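Local coordinates for protein acetyl-CoA C-acetyltransferase (Syntrophomonas wolfei subsp. wolfei, PDB 7N7Z) that probably catalyses the reversible, thiolase-type condensation of two acetyl-CoA molecules into acetoacetyl-CoA and free coenzyme A, at residues Met13-Ile18 against Asp200-Pro205; Gly24-Arg29 against Ser121-Pro126; Asn189-Val194 against Glu221-Gly226; Tyr316-Glu321 against Lys346-Gly351. One frame throughout, in Å; residues are numbered along the deposited sequence.

Interaction 1 of 4, residues Met13-Ile18 against Asp200-Pro205; sequences MARTPI and DREIVP
Ala14 enters the contact lightly, resting its CA on the carbonyl oxygen of Glu202, with CA and O 3.5 Å apart. Arg15 does most of the work. Its backbone bonds to both residues that flank Ile203: Arg15 N donates a hydrogen bond to Glu202 O (3.1 Å), and Arg15 O receives one from Val204 N (2.7 Å). This is the pattern of a single parallel beta bridge, made while Ala14 and Thr16 pair with strand 254-264. The side chain leaves the strand with CG lodged between the backbone N and the carbonyl carbon (chi1 68°), then runs extended to NE, which brings the guanidinium up to Glu202. Arg15 NE meets the anti lone pair of Glu202 OE2 at 2.7 Å, close to the guanidinium plane, whereas the NH2 bond to that oxygen is weak. The carboxylate stands almost perpendicular (88°), and CG1 of Ile203 lies over one guanidinium face, toward its rim. Thr16 offers its carbonyl to Arg15 NH1, and Pro17 sets CG against Ile203 CG2 at 4.0 Å. With an alanine in place of Arg15, the carboxylate of Glu202 would probably be left buried without this countercharge. Asp220 forms a second salt bridge to NH1 and Ser370 also bonds Glu202 OE2, so this buried charge is shared among several partners, which probably keeps both ends of the pair ionised and fixes the loop to the strand.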
# COMPACT_ATOMS: atom_id res chain seq x y z
N MET B 13 4.96 36.78 17.01
CA MET B 13 4.75 35.41 17.44
C MET B 13 3.28 35.05 17.27
O MET B 13 2.40 35.87 17.53
CB MET B 13 5.16 35.22 18.91
CG MET B 13 6.63 35.48 19.17
SD MET B 13 7.06 35.26 20.90
CE MET B 13 7.72 33.60 20.87
N ALA B 14 3.03 33.81 16.86
CA ALA B 14 1.66 33.34 16.67
C ALA B 14 1.65 31.82 16.63
O ALA B 14 2.66 31.18 16.32
CB ALA B 14 1.04 33.91 15.39
N ARG B 15 0.50 31.26 16.96
CA ARG B 15 0.27 29.83 16.82
C ARG B 15 -1.20 29.60 16.50
O ARG B 15 -2.05 30.44 16.80
CB ARG B 15 0.67 29.06 18.09
CG ARG B 15 -0.21 29.31 19.31
CD ARG B 15 -0.00 28.22 20.36
NE ARG B 15 -0.80 28.42 21.57
CZ ARG B 15 -1.96 27.84 21.82
NH1 ARG B 15 -2.53 27.01 20.96
NH2 ARG B 15 -2.57 28.08 22.98
N THR B 16 -1.48 28.48 15.86
CA THR B 16 -2.85 28.04 15.66
C THR B 16 -3.33 27.34 16.92
O THR B 16 -2.54 27.05 17.83
CB THR B 16 -2.93 27.11 14.46
OG1 THR B 16 -2.37 25.84 14.79
CG2 THR B 16 -2.19 27.70 13.26
N PRO B 17 -4.63 27.07 17.03
CA PRO B 17 -5.10 26.21 18.11
C PRO B 17 -4.48 24.82 17.99
O PRO B 17 -4.06 24.39 16.92
CB PRO B 17 -6.62 26.16 17.91
CG PRO B 17 -6.94 27.38 17.10
CD PRO B 17 -5.74 27.59 16.21
N ILE B 18 -4.42 24.12 19.12
CA ILE B 18 -3.92 22.75 19.16
C ILE B 18 -5.11 21.83 18.96
O ILE B 18 -5.94 21.67 19.86
CB ILE B 18 -3.18 22.46 20.47
CG1 ILE B 18 -2.02 23.45 20.65
CG2 ILE B 18 -2.66 21.02 20.47
CD1 ILE B 18 -1.26 23.28 21.94
N ASP B 200 -6.16 33.64 23.71
CA ASP B 200 -6.74 34.33 22.55
C ASP B 200 -5.71 35.24 21.88
O ASP B 200 -5.72 35.37 20.65
CB ASP B 200 -7.96 35.14 22.99
CG ASP B 200 -9.18 34.27 23.22
OD1 ASP B 200 -9.09 33.05 22.99
OD2 ASP B 200 -10.22 34.81 23.65
N ARG B 201 -4.82 35.86 22.65
CA ARG B 201 -3.86 36.78 22.07
C ARG B 201 -2.87 36.06 21.16
O ARG B 201 -2.62 36.49 20.03
CB ARG B 201 -3.10 37.52 23.18
CG ARG B 201 -3.98 38.41 24.04
CD ARG B 201 -3.30 38.71 25.37
NE ARG B 201 -3.09 37.50 26.16
CZ ARG B 201 -2.05 37.28 26.95
NH1 ARG B 201 -1.09 38.17 27.10
NH2 ARG B 201 -1.97 36.13 27.61
N GLU B 202 -2.31 34.94 21.63
CA GLU B 202 -1.29 34.24 20.86
C GLU B 202 -1.88 33.46 19.70
O GLU B 202 -1.18 33.22 18.70
CB GLU B 202 -0.50 33.29 21.77
CG GLU B 202 -1.33 32.17 22.38
CD GLU B 202 -0.64 31.51 23.56
OE1 GLU B 202 -0.50 32.17 24.61
OE2 GLU B 202 -0.24 30.33 23.44
N ILE B 203 -3.14 33.06 19.78
CA ILE B 203 -3.73 32.19 18.78
C ILE B 203 -4.10 33.00 17.54
O ILE B 203 -4.51 34.16 17.64
CB ILE B 203 -4.96 31.46 19.35
CG1 ILE B 203 -4.52 30.19 20.09
CG2 ILE B 203 -5.96 31.13 18.25
CD1 ILE B 203 -5.64 29.47 20.80
N VAL B 204 -3.93 32.39 16.38
CA VAL B 204 -4.53 32.85 15.13
C VAL B 204 -5.49 31.76 14.68
O VAL B 204 -5.08 30.60 14.57
CB VAL B 204 -3.49 33.14 14.04
CG1 VAL B 204 -2.58 31.94 13.79
CG2 VAL B 204 -4.18 33.58 12.75
N PRO B 205 -6.76 32.06 14.42
CA PRO B 205 -7.72 30.99 14.13
C PRO B 205 -7.47 30.35 12.78
O PRO B 205 -6.89 30.95 11.87
CB PRO B 205 -9.08 31.71 14.16
CG PRO B 205 -8.77 33.13 13.87
CD PRO B 205 -7.39 33.40 14.41

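Interaction 2 of 4, residues Gly24-Arg29 against Ser121-Pro126; sequences GLASVR and SMSNIP
The carboxamide of Asn124 has Arg29 over one face and polar partners of Ala26 and Ser121 around its nitrogen. CD of Arg29 lies above CG of Asn124 at 3.7 Å, while the guanidinium beyond it is inclined 38° to the amide. Asn124 ND2 donates twice: to Ala26 O at 2.6 Å, approaching from above the carbonyl plane of Ala26, and to Ser121 OG at 3.2 Å, which lies in the amide plane. The rotation of the amide is thereby fixed, and a side chain takes hold of the type I turn Leu25-Val28. Beside this pair, CB of Ser123 packs on CB of Ala26 at 3.9 Å, its OG being held by Asp255. A second link runs through a water that accepts from Arg29 NH2 (3.1 Å) and also lies within bonding distance of Asn124 O. Another water lies among Leu25 O, Val28 O and Ser121 OG, although its very short carbonyl distances make its details doubtful. The contact joins the end of strand 113-121 to the approach to helix 30-45, with Arg29 at the N-cap position. Leu25 and Val28 pack on Leu33 of that helix and on strand 206-208, and Arg29 touches Gln130 of a neighbouring subunit.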
# COMPACT_ATOMS: atom_id res chain seq x y z
N GLY B 24 -10.48 18.76 14.86
CA GLY B 24 -10.93 19.97 14.18
C GLY B 24 -10.05 20.37 13.02
O GLY B 24 -10.55 20.94 12.04
N LEU B 25 -8.75 20.10 13.10
CA LEU B 25 -7.80 20.52 12.07
C LEU B 25 -7.33 19.37 11.20
O LEU B 25 -6.38 19.54 10.43
CB LEU B 25 -6.60 21.20 12.73
CG LEU B 25 -6.92 22.35 13.68
CD1 LEU B 25 -5.65 22.87 14.33
CD2 LEU B 25 -7.66 23.46 12.95
N ALA B 26 -7.97 18.20 11.29
CA ALA B 26 -7.54 17.05 10.51
C ALA B 26 -7.58 17.31 9.01
O ALA B 26 -6.87 16.63 8.26
CB ALA B 26 -8.42 15.84 10.84
N SER B 27 -8.37 18.27 8.56
CA SER B 27 -8.50 18.59 7.15
C SER B 27 -7.45 19.59 6.67
O SER B 27 -7.40 19.88 5.47
CB SER B 27 -9.89 19.16 6.86
OG SER B 27 -10.26 20.10 7.85
N VAL B 28 -6.61 20.11 7.56
CA VAL B 28 -5.64 21.15 7.24
C VAL B 28 -4.25 20.52 7.26
O VAL B 28 -3.76 20.13 8.33
CB VAL B 28 -5.73 22.33 8.20
CG1 VAL B 28 -4.96 23.53 7.66
CG2 VAL B 28 -7.19 22.70 8.46
N ARG B 29 -3.62 20.42 6.10
CA ARG B 29 -2.29 19.84 6.02
C ARG B 29 -1.27 20.75 6.70
O ARG B 29 -1.51 21.94 6.94
CB ARG B 29 -1.90 19.60 4.56
CG ARG B 29 -2.87 18.70 3.80
CD ARG B 29 -2.74 17.24 4.22
NE ARG B 29 -1.40 16.71 3.99
CZ ARG B 29 -0.93 16.34 2.80
NH1 ARG B 29 -1.67 16.43 1.71
NH2 ARG B 29 0.30 15.87 2.72
N SER B 121 1.24 18.23 11.72
CA SER B 121 -0.13 17.80 11.46
C SER B 121 -0.14 16.28 11.56
O SER B 121 -0.08 15.57 10.56
CB SER B 121 -0.61 18.29 10.09
OG SER B 121 -1.83 17.66 9.73
N MET B 122 -0.18 15.79 12.80
CA MET B 122 -0.09 14.35 13.02
C MET B 122 -1.32 13.61 12.50
O MET B 122 -1.23 12.41 12.24
CB MET B 122 0.11 14.05 14.51
CG MET B 122 0.97 15.08 15.25
SD MET B 122 1.15 14.77 17.02
CE MET B 122 1.98 13.19 17.04
N SER B 123 -2.44 14.31 12.34
CA SER B 123 -3.62 13.69 11.74
C SER B 123 -3.40 13.33 10.28
O SER B 123 -4.10 12.46 9.76
CB SER B 123 -4.82 14.64 11.85
OG SER B 123 -5.04 15.02 13.20
N ASN B 124 -2.44 13.98 9.60
CA ASN B 124 -2.21 13.77 8.18
C ASN B 124 -0.83 13.17 7.90
O ASN B 124 -0.32 13.30 6.78
CB ASN B 124 -2.38 15.08 7.42
CG ASN B 124 -3.84 15.49 7.28
OD1 ASN B 124 -4.59 14.89 6.52
ND2 ASN B 124 -4.24 16.51 8.03
N ILE B 125 -0.22 12.53 8.88
CA ILE B 125 1.02 11.78 8.61
C ILE B 125 0.68 10.55 7.78
O ILE B 125 -0.24 9.79 8.15
CB ILE B 125 1.71 11.40 9.92
CG1 ILE B 125 2.21 12.65 10.65
CG2 ILE B 125 2.87 10.45 9.65
CD1 ILE B 125 2.64 12.39 12.08
N PRO B 126 1.35 10.31 6.66
CA PRO B 126 0.99 9.15 5.82
C PRO B 126 1.47 7.85 6.44
O PRO B 126 2.15 7.81 7.47
CB PRO B 126 1.69 9.44 4.49
CG PRO B 126 2.85 10.32 4.85
CD PRO B 126 2.43 11.12 6.06
O HOH W 1 -3.96 19.31 10.69
O HOH W 2 1.66 14.72 5.27

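Interaction 3 of 4, residues Asn189-Val194 against Glu221-Gly226; sequences NAVKAV and EHPIRG
The torsions of Val191 and Arg225 set the two side chains against each other. Val191 places CG1 anti to its backbone N (chi1 165°) and CG2 beside that nitrogen, and both methyls meet the arginine. Arg225 sets CG beside its own backbone N and then bends sharply at chi2 (-87°), folding the chain back over the helix. CD of Arg225 consequently rests 3.9 Å from CG2 of Val191, and one face of the guanidinium lies against CG1 of the same valine. Farther along, NH2 of Arg225 passes CG1 of Val194 at 3.8 Å, one turn down from Ala190. Pro223, two residues earlier in the loop, completes the interface. CB of Pro223 sits 3.8 Å from CB of Ala190 and equally far from CG2 of Val191, a ring carbon seated between two side chains of helix 176-196, while the valine methyl also reaches the Ile224 carbonyl. This is plain packing of a loop along one flank of a helix, by van der Waals contact between the segments. Polar anchors lie just beyond: the guanidinium forms a salt bridge through NH1 with Asp195, and Ile224 N has a weak hydrogen bond to His187. Chemically, Arg225 serves two purposes at once, its aliphatic part and flat face extending the apolar surface begun by Pro223 while its charge is directed to Asp195. An exposed arginine can in this way shield valine methyls and still keep its ionic partner.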
# COMPACT_ATOMS: atom_id res chain seq x y z
N ASN B 189 -6.21 23.13 34.55
CA ASN B 189 -5.61 24.42 34.20
C ASN B 189 -5.82 24.74 32.73
O ASN B 189 -6.17 25.88 32.38
CB ASN B 189 -4.12 24.41 34.54
CG ASN B 189 -3.86 24.57 36.02
OD1 ASN B 189 -4.74 24.97 36.79
ND2 ASN B 189 -2.64 24.25 36.44
N ALA B 190 -5.62 23.76 31.85
CA ALA B 190 -5.86 23.98 30.43
C ALA B 190 -7.31 24.38 30.18
O ALA B 190 -7.58 25.36 29.48
CB ALA B 190 -5.49 22.72 29.64
N VAL B 191 -8.25 23.62 30.73
CA VAL B 191 -9.67 23.97 30.61
C VAL B 191 -9.88 25.41 31.07
O VAL B 191 -10.52 26.22 30.39
CB VAL B 191 -10.54 22.99 31.40
CG1 VAL B 191 -11.95 23.54 31.58
CG2 VAL B 191 -10.58 21.64 30.71
N LYS B 192 -9.35 25.74 32.25
CA LYS B 192 -9.52 27.08 32.81
C LYS B 192 -9.08 28.15 31.81
O LYS B 192 -9.85 29.04 31.45
CB LYS B 192 -8.71 27.19 34.11
CG LYS B 192 -8.99 28.45 34.91
CD LYS B 192 -8.42 28.33 36.33
CE LYS B 192 -8.10 29.69 36.94
NZ LYS B 192 -6.78 29.69 37.65
N ALA B 193 -7.83 28.06 31.35
CA ALA B 193 -7.28 29.10 30.49
C ALA B 193 -7.98 29.14 29.13
O ALA B 193 -8.14 30.22 28.55
CB ALA B 193 -5.78 28.89 30.30
N VAL B 194 -8.39 27.98 28.61
CA VAL B 194 -9.05 27.95 27.31
C VAL B 194 -10.36 28.73 27.37
O VAL B 194 -10.59 29.65 26.58
CB VAL B 194 -9.29 26.50 26.86
CG1 VAL B 194 -10.36 26.43 25.78
CG2 VAL B 194 -7.99 25.87 26.37
N GLU B 221 -8.43 22.10 21.86
CA GLU B 221 -9.51 21.12 22.02
C GLU B 221 -9.06 19.80 22.63
O GLU B 221 -9.84 18.84 22.64
CB GLU B 221 -10.18 20.87 20.67
CG GLU B 221 -9.20 20.63 19.53
CD GLU B 221 -9.89 20.41 18.20
OE1 GLU B 221 -10.88 21.11 17.92
OE2 GLU B 221 -9.43 19.53 17.43
N HIS B 222 -7.83 19.71 23.14
CA HIS B 222 -7.37 18.46 23.73
C HIS B 222 -7.83 18.24 25.18
O HIS B 222 -8.11 17.10 25.55
CB HIS B 222 -5.84 18.38 23.69
CG HIS B 222 -5.30 17.09 24.24
ND1 HIS B 222 -5.42 15.89 23.57
CD2 HIS B 222 -4.66 16.82 25.40
CE1 HIS B 222 -4.86 14.93 24.29
NE2 HIS B 222 -4.39 15.47 25.41
N PRO B 223 -7.91 19.28 26.02
CA PRO B 223 -8.11 19.02 27.45
C PRO B 223 -9.41 18.27 27.73
O PRO B 223 -10.42 18.46 27.05
CB PRO B 223 -8.12 20.42 28.08
CG PRO B 223 -8.44 21.34 26.99
CD PRO B 223 -7.93 20.72 25.72
N ILE B 224 -9.36 17.42 28.75
CA ILE B 224 -10.50 16.59 29.13
C ILE B 224 -11.36 17.38 30.11
O ILE B 224 -10.90 17.76 31.19
CB ILE B 224 -10.05 15.26 29.75
CG1 ILE B 224 -8.88 14.66 28.96
CG2 ILE B 224 -11.22 14.28 29.79
CD1 ILE B 224 -8.26 13.44 29.61
N ARG B 225 -12.62 17.61 29.74
CA ARG B 225 -13.52 18.40 30.57
C ARG B 225 -14.09 17.55 31.70
O ARG B 225 -14.33 16.35 31.55
CB ARG B 225 -14.66 18.97 29.72
CG ARG B 225 -14.19 19.82 28.55
CD ARG B 225 -14.00 21.27 28.96
NE ARG B 225 -13.36 22.05 27.91
CZ ARG B 225 -13.77 23.25 27.50
NH1 ARG B 225 -14.82 23.85 28.04
NH2 ARG B 225 -13.10 23.86 26.52
N GLY B 226 -14.30 18.19 32.84
CA GLY B 226 -14.87 17.51 33.99
C GLY B 226 -13.97 16.48 34.62
O GLY B 226 -14.45 15.60 35.32

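Interaction 4 of 4, residues Tyr316-Glu321 against Lys346-Gly351; sequences YWEVNE and KTNHNG
Trp317 and Thr347 face each other in a single parallel beta bridge, their CA atoms 4.5 Å apart. Trp317 N bonds to Lys346 O at 2.8 Å, and Asn348 N returns a bond to Trp317 O at 3.0 Å. The segments run 55° apart, and Asn348 adopts a left-handed conformation with positive phi. Its side chain then continues the pairing: Asn348 OD1 accepts from Val319 N at 3.0 Å, and Asn348 ND2 donates to Val319 O at 2.7 Å, in the carbonyl plane and on a lone pair. The amide stands in for a peptide group, gripping both polar atoms of one residue, with a further weak bond from ND2 to Glu321 OE2, whose other oxygen is held by Ser186. At the other end Tyr316 swings its ring, CG anti to the backbone N (chi1 178°), across the loop. Tyr316 OH accepts from His349 N at 2.9 Å along a nearly straight line, and donates to the anti lone pair of Glu318 OE2 at 2.5 Å. CE1 of Tyr316 lies over one face of the His349 imidazole, toward its rim, the two planes inclined at 42°; NE2 of that histidine bonds to the Ser345 carbonyl and ND1 to Glu374. A phenylalanine at Tyr316 would probably keep the ring packing but deprive His349 N of its acceptor and Glu318 OE2 of its donor. Within this chain, strand 316-319 is the outermost of its sheet, bonded through Tyr316 and Glu318 to strand 382-387. Helix 360-378 packs on Tyr316 and Glu318, whereas Met300 of helix 296-307 touches Trp317 and Val319.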
# COMPACT_ATOMS: atom_id res chain seq x y z
N TYR B 316 8.98 33.08 34.79
CA TYR B 316 7.99 32.09 34.40
C TYR B 316 8.66 31.05 33.51
O TYR B 316 9.54 31.38 32.72
CB TYR B 316 6.81 32.73 33.67
CG TYR B 316 5.77 31.74 33.20
CD1 TYR B 316 4.96 31.07 34.11
CD2 TYR B 316 5.60 31.47 31.85
CE1 TYR B 316 4.02 30.16 33.68
CE2 TYR B 316 4.65 30.57 31.42
CZ TYR B 316 3.86 29.91 32.34
OH TYR B 316 2.92 29.01 31.91
N TRP B 317 8.23 29.79 33.66
CA TRP B 317 8.77 28.67 32.92
C TRP B 317 7.67 27.97 32.14
O TRP B 317 6.55 27.81 32.63
CB TRP B 317 9.43 27.65 33.86
CG TRP B 317 10.82 28.00 34.29
CD1 TRP B 317 11.19 28.59 35.47
CD2 TRP B 317 12.03 27.77 33.56
NE1 TRP B 317 12.55 28.74 35.52
CE2 TRP B 317 13.09 28.25 34.36
CE3 TRP B 317 12.32 27.21 32.32
CZ2 TRP B 317 14.42 28.18 33.94
CZ3 TRP B 317 13.64 27.14 31.91
CH2 TRP B 317 14.67 27.63 32.72
N GLU B 318 8.00 27.54 30.92
CA GLU B 318 7.15 26.65 30.13
C GLU B 318 7.93 25.36 29.93
O GLU B 318 8.77 25.27 29.03
CB GLU B 318 6.76 27.27 28.80
CG GLU B 318 5.53 28.16 28.86
CD GLU B 318 4.23 27.37 28.93
OE1 GLU B 318 3.95 26.60 27.99
OE2 GLU B 318 3.50 27.53 29.93
N VAL B 319 7.67 24.36 30.77
CA VAL B 319 8.30 23.05 30.68
C VAL B 319 7.26 22.08 30.15
O VAL B 319 6.29 21.76 30.84
CB VAL B 319 8.85 22.59 32.04
CG1 VAL B 319 9.47 21.21 31.91
CG2 VAL B 319 9.87 23.59 32.56
N ASN B 320 7.47 21.62 28.92
CA ASN B 320 6.51 20.73 28.28
C ASN B 320 6.35 19.45 29.10
O ASN B 320 7.33 18.78 29.43
CB ASN B 320 6.95 20.39 26.86
CG ASN B 320 5.91 19.61 26.09
OD1 ASN B 320 4.76 20.03 25.98
ND2 ASN B 320 6.31 18.46 25.56
N GLU B 321 5.10 19.12 29.43
CA GLU B 321 4.78 17.88 30.14
C GLU B 321 4.46 16.82 29.10
O GLU B 321 3.35 16.77 28.57
CB GLU B 321 3.61 18.09 31.09
CG GLU B 321 3.79 19.23 32.10
CD GLU B 321 2.48 19.63 32.75
OE1 GLU B 321 1.41 19.32 32.19
OE2 GLU B 321 2.52 20.26 33.84
N LYS B 346 5.45 29.14 39.31
CA LYS B 346 5.93 29.94 38.19
C LYS B 346 6.25 29.05 37.01
O LYS B 346 7.19 29.31 36.25
CB LYS B 346 7.15 30.77 38.60
CG LYS B 346 6.91 31.68 39.79
CD LYS B 346 7.84 32.89 39.78
CE LYS B 346 9.30 32.46 39.82
NZ LYS B 346 10.11 33.33 40.74
N THR B 347 5.46 27.99 36.82
CA THR B 347 5.71 27.03 35.75
C THR B 347 4.38 26.46 35.28
O THR B 347 3.56 26.04 36.10
CB THR B 347 6.63 25.90 36.23
OG1 THR B 347 7.89 26.45 36.63
CG2 THR B 347 6.85 24.88 35.11
N ASN B 348 4.19 26.42 33.96
CA ASN B 348 3.00 25.83 33.36
C ASN B 348 1.73 26.26 34.09
O ASN B 348 1.08 25.46 34.76
CB ASN B 348 3.11 24.30 33.36
CG ASN B 348 4.32 23.81 32.59
OD1 ASN B 348 4.79 24.46 31.66
ND2 ASN B 348 4.84 22.65 32.98
N HIS B 349 1.38 27.54 33.95
CA HIS B 349 0.22 28.07 34.67
C HIS B 349 -1.09 27.60 34.05
O HIS B 349 -2.09 27.45 34.75
CB HIS B 349 0.26 29.59 34.69
CG HIS B 349 1.19 30.17 35.71
ND1 HIS B 349 1.67 31.46 35.63
CD2 HIS B 349 1.72 29.64 36.83
CE1 HIS B 349 2.47 31.69 36.66
NE2 HIS B 349 2.51 30.60 37.40
N ASN B 350 -1.10 27.39 32.73
CA ASN B 350 -2.33 27.18 31.97
C ASN B 350 -2.33 25.82 31.28
O ASN B 350 -2.84 25.67 30.17
CB ASN B 350 -2.51 28.30 30.96
CG ASN B 350 -2.49 29.68 31.60
OD1 ASN B 350 -3.17 29.92 32.60
ND2 ASN B 350 -1.69 30.58 31.04
N GLY B 351 -1.76 24.82 31.93
CA GLY B 351 -1.65 23.50 31.35
C GLY B 351 -0.51 23.40 30.36
O GLY B 351 0.01 24.39 29.86

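In the fold
Three of the contacts meet at the loop 221-226: Glu221 N probably bonds Ile18 O of interaction 1 (3.2 Å), and Glu221 OE2 probably bonds Gly24 N of interaction 2 (2.9 Å). Interaction 3 also packs on interaction 4, CB of Ala193 lying 3.4 Å from CB of Asn350, so the N-terminal and C-terminal thiolase regions touch here. Interactions 2 and 4 stand on opposite sides of the chain's centre, their own centres about 26 Å apart. Interaction 4 approaches the predicted catalytic residues: the side chains of Glu321 and His358 are about 8 Å apart, as are those of Val319 and Cys388. Arg15 and Pro223 each stay about 12 Å from His358, side chain to side chain.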